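Local coordinates for alpha-L-arabinofuranosidase B (Aspergillus kawachii, PDB 6SXT), which hydrolyses terminal non-reducing alpha-L-arabinofuranosyl residues from arabinoxylan, L-arabinan and arabinogalactan, thereby taking part in the breakdown of plant hemicellulose, at residues L85-P90 with D102-A107; D94-D99 with N282-Q287; T128-N133 with I274-G279; M147-D152 with F162-A167. One frame throughout, in Å; residues are numbered along the deposited sequence.

Interaction 1 (L85-P90 with D102-A107); sequences LTQAPP and DNLASA
Gln87 and Ala88 meet Asp102 and Leu104 within the concanavalin-like beta-sandwich of the catalytic domain, where strand 86-87, at the edge of a four-stranded antiparallel sheet, gives way to a loop and the chain returns toward strand 105-106. The contact illustrates how the end of a short edge strand can be joined to a loop by satisfying both backbone polar groups of one residue. Asp102 is gripped on its amide and on its carbonyl: its N donates to Ala88 O at 2.8 Å in an almost straight bond (173° at the hydrogen), while its O accepts from Gln87 NE2, also at 2.8 Å. That second bond lies in the plane of the glutamine amide, and the donor approaches Asp102 O almost head-on (C=O...N 164°), a geometry reached because the Gln87 chain is fully extended, with CG anti to the backbone N (chi1 -167°). Other needs are met from outside: the Asp102 carboxylate has the side-chain amide of Asn282 beside it, Asn103 ND2 bonds to Asp97 OD2, and Ala105 N to Tyr130 OH. Leu104 crosses the glutamine at about a right angle and lays its CD2 methyl against the aliphatic stem, 3.6 Å from Gln87 CB.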
loop_
_atom_site.group_PDB
_atom_site.type_symbol
_atom_site.label_atom_id
_atom_site.label_comp_id
_atom_site.label_asym_id
_atom_site.label_seq_id
_atom_site.Cartn_x
_atom_site.Cartn_y
_atom_site.Cartn_z
ATOM N N LEU A 85 6.759 8.618 10.973
ATOM C CA LEU A 85 5.353 8.243 10.758
ATOM C C LEU A 85 5.026 6.961 11.515
ATOM O O LEU A 85 5.735 5.954 11.376
ATOM C CB LEU A 85 5.115 8.042 9.265
ATOM C CG LEU A 85 5.291 9.264 8.410
ATOM C CD1 LEU A 85 5.113 8.914 6.938
ATOM C CD2 LEU A 85 4.326 10.345 8.793
ATOM N N THR A 86 3.975 7.016 12.330
ATOM C CA THR A 86 3.511 5.913 13.173
ATOM C C THR A 86 2.024 5.629 12.892
ATOM O O THR A 86 1.331 6.372 12.145
ATOM C CB THR A 86 3.798 6.208 14.657
ATOM O OG1 THR A 86 3.043 7.367 15.006
ATOM C CG2 THR A 86 5.275 6.333 14.950
ATOM N N GLN A 87 1.520 4.590 13.501
ATOM C CA GLN A 87 0.135 4.126 13.268
ATOM C C GLN A 87 -0.822 5.301 13.438
ATOM O O GLN A 87 -0.793 5.955 14.488
ATOM C CB GLN A 87 -0.183 2.991 14.231
ATOM C CG GLN A 87 -1.443 2.215 13.887
ATOM C CD GLN A 87 -1.610 1.006 14.788
ATOM O OE1 GLN A 87 -0.782 0.752 15.698
ATOM N NE2 GLN A 87 -2.632 0.195 14.529
ATOM N N ALA A 88 -1.650 5.598 12.442
ATOM C CA ALA A 88 -2.470 6.802 12.469
ATOM C C ALA A 88 -3.604 6.594 13.474
ATOM O O ALA A 88 -4.275 5.552 13.543
ATOM C CB ALA A 88 -3.005 7.146 11.133
ATOM N N PRO A 89 -3.889 7.678 14.234
ATOM C CA PRO A 89 -4.960 7.624 15.232
ATOM C C PRO A 89 -6.331 7.924 14.674
ATOM O O PRO A 89 -6.510 8.549 13.641
ATOM C CB PRO A 89 -4.527 8.761 16.171
ATOM C CG PRO A 89 -3.925 9.800 15.253
ATOM C CD PRO A 89 -3.166 8.947 14.234
ATOM N N PRO A 90 -7.385 7.600 15.457
ATOM C CA PRO A 90 -8.718 8.019 15.070
ATOM C C PRO A 90 -8.821 9.542 14.993
ATOM O O PRO A 90 -8.129 10.273 15.722
ATOM C CB PRO A 90 -9.565 7.434 16.239
ATOM C CG PRO A 90 -8.651 7.415 17.380
ATOM C CD PRO A 90 -7.311 6.981 16.783
ATOM N N ASP A 102 -5.832 3.348 12.750
ATOM C CA ASP A 102 -5.768 2.717 11.424
ATOM C C ASP A 102 -4.842 1.515 11.474
ATOM O O ASP A 102 -4.087 1.328 12.418
ATOM C CB ASP A 102 -5.274 3.744 10.427
ATOM C CG ASP A 102 -6.197 4.924 10.195
ATOM O OD1 ASP A 102 -7.400 4.824 10.539
ATOM O OD2 ASP A 102 -5.701 5.967 9.739
ATOM N N ASN A 103 -4.990 0.630 10.493
ATOM C CA ASN A 103 -4.118 -0.539 10.366
ATOM C C ASN A 103 -2.680 -0.082 9.994
ATOM O O ASN A 103 -2.504 0.910 9.226
ATOM C CB ASN A 103 -4.576 -1.468 9.270
ATOM C CG ASN A 103 -5.925 -2.115 9.496
ATOM O OD1 ASN A 103 -6.658 -2.288 8.536
ATOM N ND2 ASN A 103 -6.225 -2.514 10.729
ATOM N N LEU A 104 -1.731 -0.866 10.474
ATOM C CA LEU A 104 -0.353 -0.858 9.923
ATOM C C LEU A 104 -0.317 -1.637 8.612
ATOM O O LEU A 104 -1.054 -2.621 8.400
ATOM C CB LEU A 104 0.601 -1.460 10.937
ATOM C CG LEU A 104 0.754 -0.658 12.230
ATOM C CD1 LEU A 104 1.555 -1.473 13.204
ATOM C CD2 LEU A 104 1.384 0.662 11.987
ATOM N N ALA A 105 0.629 -1.274 7.758
ATOM C CA ALA A 105 0.873 -2.005 6.507
ATOM C C ALA A 105 1.652 -3.273 6.742
ATOM O O ALA A 105 2.577 -3.311 7.571
ATOM C CB ALA A 105 1.591 -1.121 5.503
ATOM N N SER A 106 1.393 -4.265 5.895
ATOM C CA SER A 106 2.279 -5.410 5.726
ATOM C C SER A 106 3.674 -4.908 5.354
ATOM O O SER A 106 3.779 -3.911 4.654
ATOM C CB SER A 106 1.745 -6.281 4.595
ATOM O OG SER A 106 2.648 -7.317 4.295
ATOM N N ALA A 107 4.686 -5.665 5.721
ATOM C CA ALA A 107 6.040 -5.367 5.233
ATOM C C ALA A 107 6.312 -5.948 3.851
ATOM O O ALA A 107 7.312 -5.569 3.246
ATOM C CB ALA A 107 7.020 -5.933 6.199
#

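Interaction 2 (D94-D99 with N282-Q287); sequences DGPDTD and NSNGAQ
Asn284 meets Asp94, Gly95 and Pro96 in a loop-to-loop contact at the surface of the catalytic domain, between the chain that follows strand 86-87 and the one that leads into strand 288-296. It is a small contact, with a single side-chain amide at its centre. Asn284 ND2 donates to Asp94 O at 3.0 Å and, within its own loop, to Asn282 O at 2.9 Å, so both N-H groups are used and the amide is fixed in rotation. The two acceptors are met differently: the bond to Asn282 O lies in the amide plane and runs almost straight at the carbonyl, whereas Asp94 O is approached from above its carbonyl plane, 51° out of it. CG sits between the backbone N and the carbonyl carbon (chi1 63°), which points the amide at the other loop; held by its two N-H bonds, it rests OD1 3.5 Å from Pro96 CD and 3.7 Å from Gly95 CA. Asn282 also faces this loop, beside Gly95.

Further bonds tie the 282-287 loop into the domain, from Gly285 O to Asn157 ND2 and between the backbones of Gly285 and Cys160. Ser283 OG hydrogen-bonds to Asp281 OD1, which makes it a second-shell partner of the proton donor. The arrangement is thus that of the loop that follows the proton donor Asp281, joined to a surface loop of the same beta-sandwich domain.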
loop_
_atom_site.group_PDB
_atom_site.type_symbol
_atom_site.label_atom_id
_atom_site.label_comp_id
_atom_site.label_asym_id
_atom_site.label_seq_id
_atom_site.Cartn_x
_atom_site.Cartn_y
_atom_site.Cartn_z
ATOM N N ASP A 94 -13.179 7.072 12.395
ATOM C CA ASP A 94 -12.450 5.978 13.056
ATOM C C ASP A 94 -11.816 5.084 11.985
ATOM O O ASP A 94 -12.412 4.828 10.935
ATOM C CB ASP A 94 -13.368 5.104 13.895
ATOM C CG ASP A 94 -13.730 5.770 15.216
ATOM O OD1 ASP A 94 -12.936 6.578 15.714
ATOM O OD2 ASP A 94 -14.808 5.440 15.735
ATOM N N GLY A 95 -10.647 4.596 12.309
ATOM C CA GLY A 95 -10.060 3.476 11.574
ATOM C C GLY A 95 -10.602 2.156 12.108
ATOM O O GLY A 95 -11.348 2.101 13.110
ATOM N N PRO A 96 -10.224 1.034 11.478
ATOM C CA PRO A 96 -10.765 -0.276 11.821
ATOM C C PRO A 96 -9.998 -1.070 12.862
ATOM O O PRO A 96 -10.368 -2.209 13.162
ATOM C CB PRO A 96 -10.685 -1.017 10.473
ATOM C CG PRO A 96 -9.425 -0.454 9.839
ATOM C CD PRO A 96 -9.437 1.010 10.232
ATOM N N ASP A 97 -8.916 -0.480 13.391
ATOM C CA ASP A 97 -8.000 -1.167 14.299
ATOM C C ASP A 97 -8.394 -0.829 15.733
ATOM O O ASP A 97 -9.377 -0.061 15.950
ATOM C CB ASP A 97 -6.528 -0.846 14.004
ATOM C CG ASP A 97 -5.601 -2.007 14.168
ATOM O OD1 ASP A 97 -5.604 -2.634 15.251
ATOM O OD2 ASP A 97 -4.810 -2.286 13.219
ATOM N N THR A 98 -7.631 -1.360 16.664
ATOM C CA THR A 98 -7.861 -1.149 18.119
ATOM C C THR A 98 -8.046 0.334 18.424
ATOM O O THR A 98 -7.239 1.168 17.986
ATOM C CB THR A 98 -6.706 -1.747 18.926
ATOM O OG1 THR A 98 -6.682 -3.126 18.586
ATOM C CG2 THR A 98 -6.899 -1.613 20.430
ATOM N N ASP A 99 -9.136 0.660 19.137
ATOM C CA ASP A 99 -9.431 2.020 19.629
ATOM C C ASP A 99 -9.609 2.989 18.446
ATOM O O ASP A 99 -9.444 4.174 18.667
ATOM C CB ASP A 99 -8.349 2.490 20.589
ATOM C CG ASP A 99 -8.370 1.717 21.902
ATOM O OD1 ASP A 99 -9.415 1.148 22.219
ATOM O OD2 ASP A 99 -7.319 1.598 22.503
ATOM N N ASN A 282 -8.764 11.676 8.910
ATOM C CA ASN A 282 -8.652 10.212 9.029
ATOM C C ASN A 282 -9.611 9.477 8.090
ATOM O O ASN A 282 -9.861 8.319 8.334
ATOM C CB ASN A 282 -8.720 9.680 10.480
ATOM C CG ASN A 282 -8.204 8.264 10.562
ATOM O OD1 ASN A 282 -8.844 7.335 11.160
ATOM N ND2 ASN A 282 -7.052 8.078 9.923
ATOM N N SER A 283 -10.096 10.095 7.029
ATOM C CA SER A 283 -10.787 9.348 5.968
ATOM C C SER A 283 -9.869 8.190 5.591
ATOM O O SER A 283 -8.719 8.479 5.224
ATOM C CB SER A 283 -11.112 10.182 4.768
ATOM O OG SER A 283 -12.096 11.199 5.060
ATOM N N ASN A 284 -10.334 6.962 5.666
ATOM C CA ASN A 284 -9.447 5.773 5.550
ATOM C C ASN A 284 -9.990 4.735 4.571
ATOM O O ASN A 284 -9.831 3.555 4.836
ATOM C CB ASN A 284 -9.056 5.235 6.918
ATOM C CG ASN A 284 -10.158 4.701 7.838
ATOM O OD1 ASN A 284 -10.401 3.467 7.910
ATOM N ND2 ASN A 284 -10.738 5.587 8.610
ATOM N N GLY A 285 -10.623 5.160 3.493
ATOM C CA GLY A 285 -11.154 4.223 2.495
ATOM C C GLY A 285 -10.202 3.927 1.345
ATOM O O GLY A 285 -10.481 3.005 0.576
ATOM N N ALA A 286 -9.111 4.695 1.236
ATOM C CA ALA A 286 -8.248 4.642 0.039
ATOM C C ALA A 286 -7.223 3.516 0.147
ATOM O O ALA A 286 -6.929 2.974 1.230
ATOM C CB ALA A 286 -7.579 5.972 -0.194
ATOM N N GLN A 287 -6.647 3.209 -1.001
ATOM C CA GLN A 287 -5.513 2.291 -1.079
ATOM C C GLN A 287 -4.451 2.910 -1.977
ATOM O O GLN A 287 -4.758 3.715 -2.851
ATOM C CB GLN A 287 -5.947 0.896 -1.548
ATOM C CG GLN A 287 -6.463 0.873 -2.969
ATOM C CD GLN A 287 -7.113 -0.437 -3.362
ATOM O OE1 GLN A 287 -7.434 -1.251 -2.477
ATOM N NE2 GLN A 287 -7.281 -0.682 -4.669
#

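Interaction 3 (T128-N133 with I274-G279); sequences TGYRNN and IILGIG. With LXE ([(1~{S},2~{S},3~{S},4~{S})-2-(hydroxymethyl)-3,4-bis(oxidanyl)cyclopentyl]azanium), chain G.
Tyr130 and Leu276 exchange two backbone hydrogen bonds, Tyr130 N to Leu276 O at 3.0 Å and Leu276 N to Tyr130 O at 2.9 Å, and Asn132 and Ile274 repeat the exchange two residues on. Between these hydrogen-bonded pairs of an antiparallel ladder lies the non-hydrogen-bonded pair Arg131 and Ile275. Their side chains run side by side, and Ile275 CG2 sits over the centre of the guanidinium face, 3.4 Å from Arg131 CZ. Extended from CG to NE, the arginine reaches far enough to be held at its end: NE bonds to Asn133 OD1 at 2.8 Å, and NH2 to the carbonyls of Glu168 and Gly280, the latter bond consistent with Arg131 helping, from the second shell, to place the substrate-binding Gly280. Beyond the ladder the chain turns at Gly277, and Ile278 folds back, its CG2 3.5 Å from Thr128 O. Gly279 then enters the pocket, its CA 3.2 Å from O3' of the bound aminocyclopentitol. In the four-stranded sheet these two strands are the inner ones, flanked by 86-87 and 166-167; the face bearing Tyr130, Ile274 and Leu276 packs on strands 117-124, 288-296 and 15-20 of the larger sheet.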
loop_
_atom_site.group_PDB
_atom_site.type_symbol
_atom_site.label_atom_id
_atom_site.label_comp_id
_atom_site.label_asym_id
_atom_site.label_seq_id
_atom_site.Cartn_x
_atom_site.Cartn_y
_atom_site.Cartn_z
ATOM N N THR A 128 -5.685 1.387 6.225
ATOM C CA THR A 128 -4.268 1.544 6.612
ATOM C C THR A 128 -3.907 3.028 6.619
ATOM O O THR A 128 -4.318 3.774 5.725
ATOM C CB THR A 128 -3.401 0.743 5.634
ATOM O OG1 THR A 128 -3.867 -0.613 5.617
ATOM C CG2 THR A 128 -1.945 0.726 6.018
ATOM N N GLY A 129 -3.081 3.447 7.580
ATOM C CA GLY A 129 -2.682 4.851 7.674
ATOM C C GLY A 129 -1.558 5.083 8.628
ATOM O O GLY A 129 -1.486 4.434 9.663
ATOM N N TYR A 130 -0.741 6.091 8.312
ATOM C CA TYR A 130 0.336 6.593 9.165
ATOM C C TYR A 130 0.206 8.106 9.332
ATOM O O TYR A 130 -0.352 8.813 8.475
ATOM C CB TYR A 130 1.715 6.274 8.569
ATOM C CG TYR A 130 2.023 4.801 8.454
ATOM C CD1 TYR A 130 1.606 4.064 7.365
ATOM C CD2 TYR A 130 2.720 4.126 9.442
ATOM C CE1 TYR A 130 1.833 2.710 7.273
ATOM C CE2 TYR A 130 2.994 2.758 9.366
ATOM C CZ TYR A 130 2.536 2.050 8.265
ATOM O OH TYR A 130 2.752 0.701 8.161
ATOM N N ARG A 131 0.790 8.607 10.421
ATOM C CA ARG A 131 0.655 10.043 10.757
ATOM C C ARG A 131 1.720 10.485 11.710
ATOM O O ARG A 131 2.255 9.637 12.476
ATOM C CB ARG A 131 -0.737 10.274 11.363
ATOM C CG ARG A 131 -1.188 11.703 11.461
ATOM C CD ARG A 131 -2.711 11.805 11.688
ATOM N NE ARG A 131 -3.141 13.130 11.376
ATOM C CZ ARG A 131 -4.199 13.444 10.680
ATOM N NH1 ARG A 131 -5.058 12.505 10.305
ATOM N NH2 ARG A 131 -4.422 14.693 10.352
ATOM N N ASN A 132 1.957 11.791 11.716
ATOM C CA ASN A 132 2.748 12.446 12.792
ATOM C C ASN A 132 2.061 13.786 13.039
ATOM O O ASN A 132 2.129 14.630 12.165
ATOM C CB ASN A 132 4.212 12.611 12.472
ATOM C CG ASN A 132 5.000 13.120 13.673
ATOM O OD1 ASN A 132 4.505 13.966 14.415
ATOM N ND2 ASN A 132 6.177 12.586 13.899
ATOM N N ASN A 133 1.352 13.906 14.168
ATOM C CA ASN A 133 0.666 15.160 14.542
ATOM C C ASN A 133 1.549 16.074 15.396
ATOM O O ASN A 133 1.039 17.145 15.791
ATOM C CB ASN A 133 -0.649 14.844 15.230
ATOM C CG ASN A 133 -1.705 14.368 14.262
ATOM O OD1 ASN A 133 -1.703 14.750 13.091
ATOM N ND2 ASN A 133 -2.637 13.542 14.732
ATOM N N ILE A 274 1.812 15.514 9.387
ATOM C CA ILE A 274 2.095 14.712 8.194
ATOM C C ILE A 274 1.190 13.497 8.189
ATOM O O ILE A 274 1.116 12.784 9.212
ATOM C CB ILE A 274 3.570 14.296 8.177
ATOM C CG1 ILE A 274 4.480 15.479 8.428
ATOM C CG2 ILE A 274 3.891 13.582 6.862
ATOM C CD1 ILE A 274 5.959 15.096 8.508
ATOM N N ILE A 275 0.589 13.226 7.027
ATOM C CA ILE A 275 -0.269 12.027 6.853
ATOM C C ILE A 275 0.277 11.175 5.716
ATOM O O ILE A 275 0.921 11.740 4.789
ATOM C CB ILE A 275 -1.735 12.374 6.576
ATOM C CG1 ILE A 275 -1.864 13.333 5.402
ATOM C CG2 ILE A 275 -2.411 12.865 7.852
ATOM C CD1 ILE A 275 -3.284 13.725 5.012
ATOM N N LEU A 276 0.025 9.897 5.773
ATOM C CA LEU A 276 0.334 8.979 4.661
ATOM C C LEU A 276 -0.794 7.955 4.552
ATOM O O LEU A 276 -1.025 7.204 5.524
ATOM C CB LEU A 276 1.671 8.292 4.888
ATOM C CG LEU A 276 1.961 7.199 3.859
ATOM C CD1 LEU A 276 2.008 7.718 2.450
ATOM C CD2 LEU A 276 3.255 6.502 4.201
ATOM N N GLY A 277 -1.497 7.962 3.422
ATOM C CA GLY A 277 -2.453 6.893 3.074
ATOM C C GLY A 277 -3.900 7.224 3.394
ATOM O O GLY A 277 -4.747 6.415 3.082
ATOM N N ILE A 278 -4.130 8.366 4.031
ATOM C CA ILE A 278 -5.427 8.762 4.647
ATOM C C ILE A 278 -5.669 10.233 4.390
ATOM O O ILE A 278 -4.737 10.985 4.029
ATOM C CB ILE A 278 -5.386 8.475 6.156
ATOM C CG1 ILE A 278 -4.156 9.123 6.802
ATOM C CG2 ILE A 278 -5.476 6.996 6.416
ATOM C CD1 ILE A 278 -4.258 9.252 8.290
ATOM N N GLY A 279 -6.919 10.671 4.573
ATOM C CA GLY A 279 -7.194 12.108 4.583
ATOM C C GLY A 279 -6.922 12.752 5.914
ATOM O O GLY A 279 -6.583 12.040 6.922
HETATM C "C1'" LXE G . -11.231 16.695 4.562
HETATM C "C2'" LXE G . -10.165 15.600 4.624
HETATM O "O2'" LXE G . -9.187 15.889 5.556
HETATM C "C3'" LXE G . -9.682 15.616 3.239
HETATM O "O3'" LXE G . -8.785 14.448 3.028
HETATM C "C4'" LXE G . -10.979 15.439 2.478
HETATM C "C5'" LXE G . -10.903 15.951 1.051
HETATM O "O5'" LXE G . -10.447 17.280 0.927
HETATM C "C6'" LXE G . -12.020 16.237 3.360
HETATM N "N1'" LXE G . -13.081 15.253 3.718
#

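Interaction 4 (M147-D152 with F162-A167); sequences MYAVLD and FDYGNA
Tyr164 presses its ring against the strand of Tyr148 and Ala149, in a buried contact made by side-chain packing between layers of the beta-sandwich. The CE2 corner of the ring lies 3.6 Å from Tyr148 O, and CD2 is 4.2 Å from the Ala149 methyl. On one flank Met147, with CG between its backbone N and carbonyl carbon (chi1 62°) and the chain then extended to the sulfur, brings SD to 3.8 Å from Tyr164 O and 4.1 Å from Gly165 CA. On the other, Leu151 and Phe162 run antiparallel past one another, and Leu151 CD2 meets the ring at its edge, 4.0 Å from Phe162 CE2. Alternation along the strand explains the pattern: residues 147, 149 and 151 all turn toward 162-167.

Further out, Tyr164 is positioned by a hydrogen bond between its OH and His19 ND1 and by the ring of Phe290, while Phe162 also touches Ala286. Asp163, directed the other way, belongs to the ligand pocket, so the packed residues lie behind the chain that carries it there. Strand 145-152 lies between 227-235 and 288-296 in the large sheet, with helix 302-315 against Tyr148 and Val150, whereas 163-164 pairs with strand 180-185.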
loop_
_atom_site.group_PDB
_atom_site.type_symbol
_atom_site.label_atom_id
_atom_site.label_comp_id
_atom_site.label_asym_id
_atom_site.label_seq_id
_atom_site.Cartn_x
_atom_site.Cartn_y
_atom_site.Cartn_z
ATOM N N MET A 147 6.993 18.936 -1.813
ATOM C CA MET A 147 6.911 17.531 -1.432
ATOM C C MET A 147 7.029 16.716 -2.707
ATOM O O MET A 147 6.777 17.212 -3.834
ATOM C CB MET A 147 5.647 17.215 -0.664
ATOM C CG MET A 147 4.375 17.461 -1.425
ATOM S SD MET A 147 2.936 17.688 -0.323
ATOM C CE MET A 147 3.185 19.351 0.271
ATOM N N TYR A 148 7.427 15.459 -2.554
ATOM C CA TYR A 148 7.247 14.486 -3.646
ATOM C C TYR A 148 6.996 13.116 -3.022
ATOM O O TYR A 148 7.323 12.913 -1.839
ATOM C CB TYR A 148 8.426 14.417 -4.640
ATOM C CG TYR A 148 9.599 13.560 -4.212
ATOM C CD1 TYR A 148 10.625 14.070 -3.455
ATOM C CD2 TYR A 148 9.649 12.208 -4.533
ATOM C CE1 TYR A 148 11.673 13.279 -3.018
ATOM C CE2 TYR A 148 10.685 11.409 -4.107
ATOM C CZ TYR A 148 11.711 11.944 -3.360
ATOM O OH TYR A 148 12.748 11.157 -2.903
ATOM N N ALA A 149 6.465 12.215 -3.817
ATOM C CA ALA A 149 6.395 10.802 -3.482
ATOM C C ALA A 149 6.592 9.992 -4.731
ATOM O O ALA A 149 6.113 10.408 -5.811
ATOM C CB ALA A 149 5.104 10.454 -2.785
ATOM N N VAL A 150 7.171 8.814 -4.549
ATOM C CA VAL A 150 7.158 7.787 -5.617
ATOM C C VAL A 150 6.134 6.744 -5.187
ATOM O O VAL A 150 6.239 6.172 -4.070
ATOM C CB VAL A 150 8.536 7.151 -5.849
ATOM C CG1 VAL A 150 8.443 5.985 -6.831
ATOM C CG2 VAL A 150 9.543 8.206 -6.318
ATOM N N LEU A 151 5.130 6.550 -6.023
ATOM C CA LEU A 151 3.938 5.729 -5.747
ATOM C C LEU A 151 3.745 4.702 -6.863
ATOM O O LEU A 151 4.322 4.796 -7.928
ATOM C CB LEU A 151 2.700 6.641 -5.673
ATOM C CG LEU A 151 2.816 7.862 -4.760
ATOM C CD1 LEU A 151 1.547 8.732 -4.895
ATOM C CD2 LEU A 151 3.012 7.437 -3.314
ATOM N N ASP A 152 2.913 3.718 -6.569
ATOM C CA ASP A 152 2.451 2.706 -7.561
ATOM C C ASP A 152 1.278 3.320 -8.299
ATOM O O ASP A 152 0.191 3.436 -7.727
ATOM C CB ASP A 152 2.110 1.375 -6.872
ATOM C CG ASP A 152 1.616 0.292 -7.805
ATOM O OD1 ASP A 152 1.329 0.628 -8.988
ATOM O OD2 ASP A 152 1.521 -0.860 -7.366
ATOM N N PHE A 162 -6.066 8.773 -0.600
ATOM C CA PHE A 162 -4.670 8.258 -0.526
ATOM C C PHE A 162 -3.748 9.466 -0.634
ATOM O O PHE A 162 -3.404 9.901 -1.756
ATOM C CB PHE A 162 -4.384 7.225 -1.621
ATOM C CG PHE A 162 -3.010 6.647 -1.439
ATOM C CD1 PHE A 162 -2.793 5.773 -0.403
ATOM C CD2 PHE A 162 -1.928 7.063 -2.210
ATOM C CE1 PHE A 162 -1.541 5.251 -0.141
ATOM C CE2 PHE A 162 -0.656 6.560 -1.938
ATOM C CZ PHE A 162 -0.479 5.660 -0.920
ATOM N N ASP A 163 -3.390 10.032 0.499
ATOM C CA ASP A 163 -2.642 11.292 0.587
ATOM C C ASP A 163 -1.236 11.093 1.164
ATOM O O ASP A 163 -1.000 10.195 1.962
ATOM C CB ASP A 163 -3.309 12.378 1.410
ATOM C CG ASP A 163 -4.577 12.963 0.857
ATOM O OD1 ASP A 163 -5.018 12.568 -0.229
ATOM O OD2 ASP A 163 -5.170 13.834 1.619
ATOM N N TYR A 164 -0.346 12.002 0.810
ATOM C CA TYR A 164 0.944 12.164 1.501
ATOM C C TYR A 164 1.211 13.651 1.581
ATOM O O TYR A 164 1.276 14.341 0.536
ATOM C CB TYR A 164 2.103 11.476 0.771
ATOM C CG TYR A 164 3.446 11.725 1.398
ATOM C CD1 TYR A 164 3.731 11.250 2.668
ATOM C CD2 TYR A 164 4.436 12.483 0.779
ATOM C CE1 TYR A 164 4.954 11.467 3.279
ATOM C CE2 TYR A 164 5.675 12.696 1.357
ATOM C CZ TYR A 164 5.951 12.190 2.622
ATOM O OH TYR A 164 7.175 12.444 3.184
ATOM N N GLY A 165 1.357 14.172 2.805
ATOM C CA GLY A 165 1.758 15.563 2.990
ATOM C C GLY A 165 1.154 16.233 4.203
ATOM O O GLY A 165 0.953 15.601 5.232
ATOM N N ASN A 166 0.902 17.534 4.082
ATOM C CA ASN A 166 0.661 18.448 5.217
ATOM C C ASN A 166 -0.816 18.385 5.611
ATOM O O ASN A 166 -1.694 18.486 4.717
ATOM C CB ASN A 166 1.049 19.863 4.798
ATOM C CG ASN A 166 1.349 20.818 5.936
ATOM O OD1 ASN A 166 0.550 20.893 6.883
ATOM N ND2 ASN A 166 2.480 21.500 5.884
ATOM N N ALA A 167 -1.093 18.211 6.901
ATOM C CA ALA A 167 -2.468 18.052 7.364
ATOM C C ALA A 167 -2.689 18.645 8.755
ATOM O O ALA A 167 -1.806 19.279 9.287
ATOM C CB ALA A 167 -2.889 16.632 7.270
#

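All four contacts lie in the catalytic domain; interactions 3 and 4 each hold a residue of the ligand pocket. Interactions 1 and 3 have centres about 8 Å apart and share a four-stranded sheet, in which strands 86-87 and 130-132 are neighbours; interaction 4 joins it through strand 166-167, beside 273-276, its centre about 10 Å from that of interaction 3. Interaction 2 lies at the surface, about 9 Å between centres from interaction 1 and 17 Å from interaction 4. Along the chain, interaction 4 is nested inside interaction 3, which is nested inside interaction 2, while interactions 1 and 2 alternate. Interactions 3 and 2 thus hold the chain portions preceding and following the proton donor.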